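Local structure of ferrichrome ABC transporter substrate-binding protein (Staphylococcus pseudintermedius, 5FLY) at residues A[47-52]-A[61-66]. The protein probably captures iron-loaded ferrichrome siderophores at the bacterial cell surface and delivers them to an ABC transporter for uptake. Residues are numbered along the deposited sequence; the frame is centred on the assembly and turned at random.
Sequences VGVSDQ and KQFKDV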
loop_
_atom_site.group_PDB
_atom_site.type_symbol
_atom_site.label_atom_id
_atom_site.label_comp_id
_atom_site.label_asym_id
_atom_site.label_seq_id
_atom_site.Cartn_x
_atom_site.Cartn_y
_atom_site.Cartn_z
ATOM N N VAL A 47 -15.657 -10.397 9.361
ATOM C CA VAL A 47 -15.669 -11.653 10.103
ATOM C C VAL A 47 -14.518 -12.588 9.743
ATOM O O VAL A 47 -14.335 -13.615 10.377
ATOM C CB VAL A 47 -17.000 -12.423 9.903
ATOM C CG1 VAL A 47 -18.170 -11.638 10.497
ATOM C CG2 VAL A 47 -17.251 -12.739 8.429
ATOM N N GLY A 48 -13.738 -12.249 8.723
ATOM C CA GLY A 48 -12.555 -13.031 8.388
ATOM C C GLY A 48 -11.596 -12.133 7.654
ATOM O O GLY A 48 -12.034 -11.253 6.919
ATOM N N VAL A 49 -10.301 -12.336 7.863
ATOM C CA VAL A 49 -9.296 -11.525 7.181
ATOM C C VAL A 49 -8.077 -12.388 6.851
ATOM O O VAL A 49 -7.712 -13.293 7.608
ATOM C CB VAL A 49 -8.896 -10.282 8.036
ATOM C CG1 VAL A 49 -8.222 -10.685 9.342
ATOM C CG2 VAL A 49 -8.020 -9.331 7.228
ATOM N N SER A 50 -7.464 -12.108 5.706
ATOM C CA SER A 50 -6.225 -12.775 5.313
ATOM C C SER A 50 -5.228 -12.834 6.460
ATOM O O SER A 50 -5.031 -11.839 7.171
ATOM C CB SER A 50 -5.585 -12.055 4.136
ATOM O OG SER A 50 -4.274 -12.543 3.924
ATOM N N ASP A 51 -4.578 -13.979 6.638
ATOM C CA ASP A 51 -3.613 -14.085 7.718
ATOM C C ASP A 51 -2.370 -13.240 7.412
ATOM O O ASP A 51 -1.501 -13.088 8.275
ATOM C CB ASP A 51 -3.239 -15.551 8.005
ATOM C CG ASP A 51 -2.587 -16.257 6.830
ATOM O OD1 ASP A 51 -2.115 -15.605 5.881
ATOM O OD2 ASP A 51 -2.536 -17.504 6.888
ATOM N N GLN A 52 -2.291 -12.666 6.210
ATOM C CA GLN A 52 -1.164 -11.799 5.883
ATOM C C GLN A 52 -1.160 -10.524 6.723
ATOM O O GLN A 52 -0.121 -9.889 6.868
ATOM C CB GLN A 52 -1.170 -11.430 4.397
ATOM C CG GLN A 52 -0.756 -12.566 3.495
ATOM C CD GLN A 52 -0.613 -12.115 2.052
ATOM O OE1 GLN A 52 0.403 -11.518 1.662
ATOM N NE2 GLN A 52 -1.632 -12.385 1.256
ATOM N N LYS A 61 -2.360 -5.425 15.084
ATOM C CA LYS A 61 -3.007 -4.960 16.308
ATOM C C LYS A 61 -4.473 -4.583 16.061
ATOM O O LYS A 61 -5.260 -4.548 16.994
ATOM C CB LYS A 61 -2.247 -3.777 16.911
ATOM C CG LYS A 61 -2.063 -2.636 15.982
ATOM C CD LYS A 61 -1.478 -1.417 16.684
ATOM C CE LYS A 61 -1.180 -0.312 15.665
ATOM N NZ LYS A 61 -2.276 -0.147 14.639
ATOM N N GLN A 62 -4.841 -4.304 14.813
ATOM C CA GLN A 62 -6.227 -3.957 14.486
ATOM C C GLN A 62 -7.147 -5.162 14.257
ATOM O O GLN A 62 -8.366 -4.979 14.168
ATOM C CB GLN A 62 -6.278 -3.074 13.234
ATOM C CG GLN A 62 -5.528 -1.752 13.350
ATOM C CD GLN A 62 -5.975 -0.915 14.533
ATOM O OE1 GLN A 62 -5.168 -0.202 15.135
ATOM N NE2 GLN A 62 -7.265 -0.979 14.866
ATOM N N PHE A 63 -6.575 -6.366 14.136
ATOM C CA PHE A 63 -7.338 -7.550 13.746
ATOM C C PHE A 63 -7.204 -8.700 14.754
ATOM O O PHE A 63 -7.420 -9.871 14.418
ATOM C CB PHE A 63 -6.901 -8.006 12.340
ATOM C CG PHE A 63 -7.438 -7.130 11.240
ATOM C CD1 PHE A 63 -8.773 -7.201 10.877
ATOM C CD2 PHE A 63 -6.626 -6.210 10.599
ATOM C CE1 PHE A 63 -9.273 -6.385 9.880
ATOM C CE2 PHE A 63 -7.135 -5.391 9.608
ATOM C CZ PHE A 63 -8.461 -5.485 9.252
ATOM N N LYS A 64 -6.875 -8.360 15.999
ATOM C CA LYS A 64 -6.622 -9.372 17.025
ATOM C C LYS A 64 -7.832 -10.273 17.269
ATOM O O LYS A 64 -7.678 -11.449 17.569
ATOM C CB LYS A 64 -6.206 -8.715 18.346
ATOM C CG LYS A 64 -4.766 -8.225 18.370
ATOM C CD LYS A 64 -4.430 -7.468 19.666
ATOM C CE LYS A 64 -4.590 -8.342 20.911
ATOM N NZ LYS A 64 -3.742 -9.569 20.875
ATOM N N ASP A 65 -9.035 -9.724 17.140
ATOM C CA ASP A 65 -10.234 -10.494 17.458
ATOM C C ASP A 65 -11.010 -10.915 16.213
ATOM O O ASP A 65 -12.190 -11.250 16.300
ATOM C CB ASP A 65 -11.117 -9.686 18.404
ATOM C CG ASP A 65 -10.427 -9.403 19.741
ATOM O OD1 ASP A 65 -9.814 -10.335 20.310
ATOM O OD2 ASP A 65 -10.495 -8.248 20.221
ATOM N N VAL A 66 -10.333 -10.916 15.065
ATOM C CA VAL A 66 -10.926 -11.371 13.805
ATOM C C VAL A 66 -10.275 -12.670 13.339
ATOM O O VAL A 66 -9.044 -12.803 13.342
ATOM C CB VAL A 66 -10.785 -10.304 12.689
ATOM C CG1 VAL A 66 -11.402 -10.793 11.392
ATOM C CG2 VAL A 66 -11.420 -9.001 13.113
#
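Within the beta-alpha-beta unit made of strand 46-50, helix 57-62 and strand 68-69, Val-49 of the first strand packs against Phe-63 and Val-66, which follow the helix on the way to the second strand. The side chains that meet are all apolar, and no hydrogen bond joins the two segments. Val-49 divides its two methyls: CG2 lies over one face of the Phe-63 ring, displaced toward the rim, in a CH-pi contact 4.3 Å from the centroid and 14° off the ring normal. CG1, which chi1 of 64° places flanked by the backbone N and C, reaches both Phe-63 CD1 and Val-66 CG1, each at 3.8 Å. The Val-66 methyl CG1, anti to its own backbone N, also rests on the strand backbone, 3.8 Å from Gly-48 N. A type I turn from Phe-63 to Val-66, closed by the hydrogen bond from Val-66 N to Phe-63 O (3.2 Å), brings both side chains to the same valine. Lys-68 NZ hydrogen-bonds to the carbonyl oxygens of Phe-63 and Val-66. Ala-36 and Lys-40 of helix 36-41 and Ile-46 also touch Phe-63, while strand 46-50 runs parallel between strands 28-30 and 68-69.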